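Local coordinates for protein Dmd discriminator of mRNA degradation (Enterobacteria phage RB69, PDB 5I8J) that acts as a phage antitoxin, probably binding the bacterial toxin RnlA to block its degradation of mRNA, at residues V8-W13 with A46-F51; W35-L40 with F58-R63. All blocks are in the same frame, centred on the assembly; numbering follows the deposited sequence.

Contact 1: residues V8-W13 with A46-F51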
loop_
_atom_site.group_PDB
_atom_site.type_symbol
_atom_site.label_atom_id
_atom_site.label_comp_id
_atom_site.label_asym_id
_atom_site.label_seq_id
_atom_site.Cartn_x
_atom_site.Cartn_y
_atom_site.Cartn_z
ATOM N N VAL A 8 -4.851 3.356 -9.325
ATOM C CA VAL A 8 -4.426 3.947 -8.067
ATOM C C VAL A 8 -4.524 2.905 -6.972
ATOM O O VAL A 8 -5.563 2.292 -6.783
ATOM C CB VAL A 8 -5.277 5.181 -7.702
ATOM C CG1 VAL A 8 -4.694 5.879 -6.473
ATOM C CG2 VAL A 8 -5.323 6.149 -8.881
ATOM N N THR A 9 -3.420 2.685 -6.266
ATOM C CA THR A 9 -3.430 1.795 -5.114
ATOM C C THR A 9 -3.634 2.630 -3.853
ATOM O O THR A 9 -2.858 3.536 -3.581
ATOM C CB THR A 9 -2.119 0.994 -4.993
ATOM O OG1 THR A 9 -1.925 0.190 -6.173
ATOM C CG2 THR A 9 -2.161 0.097 -3.760
ATOM N N PHE A 10 -4.688 2.330 -3.113
ATOM C CA PHE A 10 -4.999 3.016 -1.869
ATOM C C PHE A 10 -4.631 2.117 -0.709
ATOM O O PHE A 10 -4.964 0.920 -0.707
ATOM C CB PHE A 10 -6.486 3.387 -1.797
ATOM C CG PHE A 10 -6.907 4.420 -2.800
ATOM C CD1 PHE A 10 -6.854 5.774 -2.489
ATOM C CD2 PHE A 10 -7.350 4.043 -4.056
ATOM C CE1 PHE A 10 -7.241 6.724 -3.408
ATOM C CE2 PHE A 10 -7.737 4.992 -4.987
ATOM C CZ PHE A 10 -7.682 6.331 -4.667
ATOM N N ILE A 11 -3.934 2.685 0.271
ATOM C CA ILE A 11 -3.625 1.969 1.499
ATOM C C ILE A 11 -4.204 2.740 2.659
ATOM O O ILE A 11 -3.978 3.931 2.778
ATOM C CB ILE A 11 -2.122 1.802 1.722
ATOM C CG1 ILE A 11 -1.443 1.282 0.457
ATOM C CG2 ILE A 11 -1.876 0.869 2.897
ATOM C CD1 ILE A 11 0.044 1.482 0.526
ATOM N N GLY A 12 -4.970 2.058 3.498
ATOM C CA GLY A 12 -5.680 2.697 4.592
ATOM C C GLY A 12 -5.323 2.096 5.941
ATOM O O GLY A 12 -5.088 0.885 6.054
ATOM N N TRP A 13 -5.247 2.964 6.945
ATOM C CA TRP A 13 -5.113 2.583 8.347
ATOM C C TRP A 13 -6.303 3.073 9.155
ATOM O O TRP A 13 -6.557 4.284 9.223
ATOM C CB TRP A 13 -3.842 3.168 8.964
ATOM C CG TRP A 13 -2.570 2.556 8.496
ATOM C CD1 TRP A 13 -1.816 1.624 9.157
ATOM C CD2 TRP A 13 -1.866 2.864 7.286
ATOM N NE1 TRP A 13 -0.695 1.319 8.414
ATOM C CE2 TRP A 13 -0.701 2.066 7.270
ATOM C CE3 TRP A 13 -2.113 3.724 6.214
ATOM C CZ2 TRP A 13 0.215 2.102 6.215
ATOM C CZ3 TRP A 13 -1.193 3.760 5.166
ATOM C CH2 TRP A 13 -0.044 2.951 5.182
ATOM N N ALA A 46 -10.230 7.090 8.703
ATOM C CA ALA A 46 -8.951 6.439 8.476
ATOM C C ALA A 46 -7.905 7.386 7.898
ATOM O O ALA A 46 -8.216 8.489 7.447
ATOM C CB ALA A 46 -9.147 5.236 7.537
ATOM N N LEU A 47 -6.660 6.941 7.934
ATOM C CA LEU A 47 -5.587 7.545 7.162
ATOM C C LEU A 47 -5.546 6.797 5.846
ATOM O O LEU A 47 -5.457 5.578 5.846
ATOM C CB LEU A 47 -4.245 7.430 7.890
ATOM C CG LEU A 47 -2.979 7.653 7.059
ATOM C CD1 LEU A 47 -2.880 9.102 6.598
ATOM C CD2 LEU A 47 -1.738 7.250 7.842
ATOM N N VAL A 48 -5.640 7.501 4.725
ATOM C CA VAL A 48 -5.557 6.823 3.428
ATOM C C VAL A 48 -4.501 7.489 2.569
ATOM O O VAL A 48 -4.462 8.718 2.476
ATOM C CB VAL A 48 -6.914 6.833 2.685
ATOM C CG1 VAL A 48 -6.782 6.156 1.301
ATOM C CG2 VAL A 48 -7.976 6.138 3.516
ATOM N N LYS A 49 -3.629 6.667 1.974
ATOM C CA LYS A 49 -2.599 7.123 1.050
ATOM C C LYS A 49 -2.912 6.607 -0.343
ATOM O O LYS A 49 -3.283 5.439 -0.500
ATOM C CB LYS A 49 -1.212 6.636 1.467
ATOM C CG LYS A 49 -0.802 7.005 2.882
ATOM C CD LYS A 49 0.477 6.239 3.270
ATOM C CE LYS A 49 0.846 6.453 4.730
ATOM N NZ LYS A 49 1.564 7.723 4.964
ATOM N N ALA A 50 -2.756 7.478 -1.338
ATOM C CA ALA A 50 -2.929 7.095 -2.743
ATOM C C ALA A 50 -1.563 6.974 -3.432
ATOM O O ALA A 50 -0.724 7.861 -3.338
ATOM C CB ALA A 50 -3.818 8.113 -3.470
ATOM N N PHE A 51 -1.359 5.855 -4.118
ATOM C CA PHE A 51 -0.123 5.552 -4.816
ATOM C C PHE A 51 -0.395 5.370 -6.306
ATOM O O PHE A 51 -1.339 4.681 -6.682
ATOM C CB PHE A 51 0.523 4.271 -4.264
ATOM C CG PHE A 51 1.153 4.427 -2.904
ATOM C CD1 PHE A 51 0.382 4.379 -1.745
ATOM C CD2 PHE A 51 2.530 4.582 -2.784
ATOM C CE1 PHE A 51 0.978 4.513 -0.492
ATOM C CE2 PHE A 51 3.127 4.716 -1.532
ATOM C CZ PHE A 51 2.353 4.676 -0.389
#
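Thr9, Ile11 and Trp13 form antiparallel hydrogen-bonded pairs with Phe51, Lys49 and Leu47, two backbone bonds to a pair, the short strand axes 4.6 Å apart at closest approach and running at 161°. The residues between them add CA-H...O contacts to neighbouring carbonyls, the shortest from Gly12 CA to Leu47 O (3.1 Å). Gly12 and Val48 have the closest CA atoms, at 4.3 Å.

On the face toward helix 30-44, Phe10 brings its CE1 to 3.7 Å from Ala50 CB, while Val48 CG1 meets the ring edge at CD1, 3.8 Å away. Val8 CG1 covers one face of this ring toward its rim and also touches Ala50 CB. Val36, Thr37 and Leu40 of the helix also touch this ring.

The other face carries Thr9, Ile11, Trp13, Leu47, Lys49 and Phe51. Ile11 CD1 approaches Phe51 CE1 tightly, at 3.3 Å. With its CG beside the backbone N (chi1 -71°), Trp13 swings the six-membered ring back toward Lys49, whose CE lies 3.4 Å from CZ3; the lysine bends at its last torsion (-81°), and its ammonium pairs with Glu59 and with Asp54 of the second subunit. The Leu47 side chain lies beside that of Trp13, its CD2 3.9 Å from Trp13 CE3. This face meets the second subunit: Ile11 packs on its counterpart there, the two Phe51 rings stack edge-to-face, and Trp13 NE1 hydrogen-bonds to Asp23 of the second subunit.

The paired strands are the central two of a four-stranded antiparallel sheet of order 2-1-3-4, the sheet lying between the chain's own helix on one side and the second subunit on the other.

Contact 2: residues W35-L40 with F58-R63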
loop_
_atom_site.group_PDB
_atom_site.type_symbol
_atom_site.label_atom_id
_atom_site.label_comp_id
_atom_site.label_asym_id
_atom_site.label_seq_id
_atom_site.Cartn_x
_atom_site.Cartn_y
_atom_site.Cartn_z
ATOM N N TRP A 35 -10.279 13.780 -4.286
ATOM C CA TRP A 35 -11.637 13.642 -3.752
ATOM C C TRP A 35 -11.891 12.203 -3.308
ATOM O O TRP A 35 -12.425 11.957 -2.234
ATOM C CB TRP A 35 -12.702 14.067 -4.782
ATOM C CG TRP A 35 -14.044 14.228 -4.137
ATOM C CD1 TRP A 35 -14.564 15.374 -3.605
ATOM C CD2 TRP A 35 -15.010 13.196 -3.889
ATOM N NE1 TRP A 35 -15.804 15.124 -3.064
ATOM C CE2 TRP A 35 -16.101 13.798 -3.224
ATOM C CE3 TRP A 35 -15.066 11.828 -4.177
ATOM C CZ2 TRP A 35 -17.234 13.078 -2.844
ATOM C CZ3 TRP A 35 -16.201 11.117 -3.801
ATOM C CH2 TRP A 35 -17.262 11.741 -3.138
ATOM N N VAL A 36 -11.498 11.252 -4.144
ATOM C CA VAL A 36 -11.692 9.842 -3.833
ATOM C C VAL A 36 -10.918 9.488 -2.564
ATOM O O VAL A 36 -11.426 8.758 -1.702
ATOM C CB VAL A 36 -11.264 8.946 -5.018
ATOM C CG1 VAL A 36 -11.178 7.485 -4.605
ATOM C CG2 VAL A 36 -12.267 9.104 -6.147
ATOM N N THR A 37 -9.724 10.051 -2.429
ATOM C CA THR A 37 -8.894 9.797 -1.243
ATOM C C THR A 37 -9.569 10.335 0.010
ATOM O O THR A 37 -9.670 9.645 1.030
ATOM C CB THR A 37 -7.499 10.422 -1.389
ATOM O OG1 THR A 37 -6.843 9.856 -2.534
ATOM C CG2 THR A 37 -6.650 10.145 -0.139
ATOM N N VAL A 38 -10.052 11.571 -0.076
ATOM C CA VAL A 38 -10.689 12.205 1.067
ATOM C C VAL A 38 -11.940 11.443 1.457
ATOM O O VAL A 38 -12.195 11.223 2.639
ATOM C CB VAL A 38 -11.025 13.676 0.769
ATOM C CG1 VAL A 38 -11.947 14.260 1.843
ATOM C CG2 VAL A 38 -9.742 14.477 0.625
ATOM N N GLN A 39 -12.718 11.025 0.465
ATOM C CA GLN A 39 -13.947 10.293 0.742
ATOM C C GLN A 39 -13.650 8.957 1.408
ATOM O O GLN A 39 -14.280 8.592 2.399
ATOM C CB GLN A 39 -14.740 10.083 -0.553
ATOM C CG GLN A 39 -15.981 9.203 -0.409
ATOM C CD GLN A 39 -17.100 9.831 0.407
ATOM O OE1 GLN A 39 -16.973 10.936 0.934
ATOM N NE2 GLN A 39 -18.212 9.119 0.509
ATOM N N LEU A 40 -12.683 8.229 0.860
ATOM C CA LEU A 40 -12.275 6.959 1.450
ATOM C C LEU A 40 -11.846 7.144 2.898
ATOM O O LEU A 40 -12.230 6.372 3.780
ATOM C CB LEU A 40 -11.127 6.338 0.650
ATOM C CG LEU A 40 -11.460 5.302 -0.416
ATOM C CD1 LEU A 40 -10.165 4.821 -1.062
ATOM C CD2 LEU A 40 -12.229 4.135 0.202
ATOM N N PHE A 58 -0.872 11.471 -2.815
ATOM C CA PHE A 58 -1.773 12.213 -1.945
ATOM C C PHE A 58 -2.072 11.398 -0.701
ATOM O O PHE A 58 -1.952 10.181 -0.721
ATOM C CB PHE A 58 -3.076 12.550 -2.685
ATOM C CG PHE A 58 -3.935 13.549 -1.984
ATOM C CD1 PHE A 58 -3.516 14.859 -1.835
ATOM C CD2 PHE A 58 -5.179 13.188 -1.491
ATOM C CE1 PHE A 58 -4.315 15.785 -1.192
ATOM C CE2 PHE A 58 -5.981 14.107 -0.850
ATOM C CZ PHE A 58 -5.544 15.412 -0.700
ATOM N N GLU A 59 -2.458 12.064 0.383
ATOM C CA GLU A 59 -2.993 11.339 1.525
ATOM C C GLU A 59 -3.904 12.224 2.348
ATOM O O GLU A 59 -3.792 13.450 2.295
ATOM C CB GLU A 59 -1.869 10.780 2.395
ATOM C CG GLU A 59 -0.997 11.813 3.053
ATOM C CD GLU A 59 0.281 11.188 3.583
ATOM O OE1 GLU A 59 0.173 10.209 4.350
ATOM O OE2 GLU A 59 1.388 11.649 3.212
ATOM N N ALA A 60 -4.810 11.587 3.086
ATOM C CA ALA A 60 -5.779 12.291 3.926
ATOM C C ALA A 60 -5.946 11.516 5.220
ATOM O O ALA A 60 -6.084 10.299 5.198
ATOM C CB ALA A 60 -7.116 12.443 3.208
ATOM N N ASP A 61 -5.934 12.215 6.349
ATOM C CA ASP A 61 -5.992 11.542 7.642
ATOM C C ASP A 61 -7.233 11.974 8.406
ATOM O O ASP A 61 -7.302 13.099 8.916
ATOM C CB ASP A 61 -4.741 11.843 8.466
ATOM C CG ASP A 61 -4.648 10.998 9.733
ATOM O OD1 ASP A 61 -5.584 10.234 10.019
ATOM O OD2 ASP A 61 -3.639 11.116 10.461
ATOM N N PHE A 62 -8.200 11.072 8.506
ATOM C CA PHE A 62 -9.416 11.356 9.250
ATOM C C PHE A 62 -9.543 10.500 10.509
ATOM O O PHE A 62 -10.641 10.214 10.967
ATOM C CB PHE A 62 -10.630 11.167 8.342
ATOM C CG PHE A 62 -10.843 12.317 7.405
ATOM C CD1 PHE A 62 -10.074 12.446 6.263
ATOM C CD2 PHE A 62 -11.798 13.285 7.681
ATOM C CE1 PHE A 62 -10.252 13.510 5.400
ATOM C CE2 PHE A 62 -11.982 14.361 6.829
ATOM C CZ PHE A 62 -11.206 14.476 5.688
ATOM N N ARG A 63 -8.419 10.110 11.091
ATOM C CA ARG A 63 -8.477 9.311 12.308
ATOM C C ARG A 63 -8.828 10.181 13.516
ATOM O O ARG A 63 -9.250 9.675 14.558
ATOM C CB ARG A 63 -7.161 8.582 12.536
ATOM C CG ARG A 63 -6.908 7.473 11.523
ATOM C CD ARG A 63 -5.523 6.886 11.729
ATOM N NE ARG A 63 -4.483 7.881 11.492
ATOM C CZ ARG A 63 -3.179 7.656 11.643
ATOM N NH1 ARG A 63 -2.735 6.460 12.023
ATOM N NH2 ARG A 63 -2.316 8.633 11.413
#
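Thr37 and Val38 on helix 35-40 meet Phe58, Ala60 and Phe62 through apolar packing alone. The Phe58 ring presents its edge to the helix: CD2 lies 3.6 Å from both Thr37 CB and Thr37 CG2, and Val38 CG2 comes to 4.1 Å from CE2. With its CG anti to the backbone N (chi1 -168°), the ring reaches out from the strand to the helix, where Arg30 and Glu34 also touch it. Between the two aromatic residues Ala60 is the small surface, its CB 4.1 Å from Thr37 CG2. Val38 CG1 reaches Phe62 CZ at 3.9 Å.

This is the packing of a helix on one face of an antiparallel sheet, here at its edge strand 55-61; the short segment axes are 7.6 Å apart and inclined by 25°.

The polar bonds stay within each element rather than crossing. Thr37 OG1 bonds to Ile33 O one turn back in its own helix. At the C-terminal end of the strand, Arg63 grips the Asp61 carboxylate side-on in a salt bridge, NE to OD1 and NH2 to OD2, each at 3.0 Å. Asp61 OD1 also accepts a hydrogen bond from the backbone N of Arg63 in an Asx turn, its two donors coming from opposite faces of the carboxylate plane.

Contact 1 is the buried centre of the sheet, whereas contact 2 lies nearer the rim, partly buried, where the helix covers the edge strand. Strand 46-52 connects them: Ala46 O and Val48 N probably form hydrogen bonds with Phe62 N and Ala60 O, respectively. Separately, Thr37 of contact 2 meets the Phe10 ring of contact 1, its OG1 3.3 Å from Phe10 CE1. Their chemistry differs accordingly. The strand pair of contact 1 is held by a regular backbone ladder and uses both its faces, one for the helix and one for the second subunit; contact 2 relies on side-chain packing, and no other chain of the assembly reaches its segments.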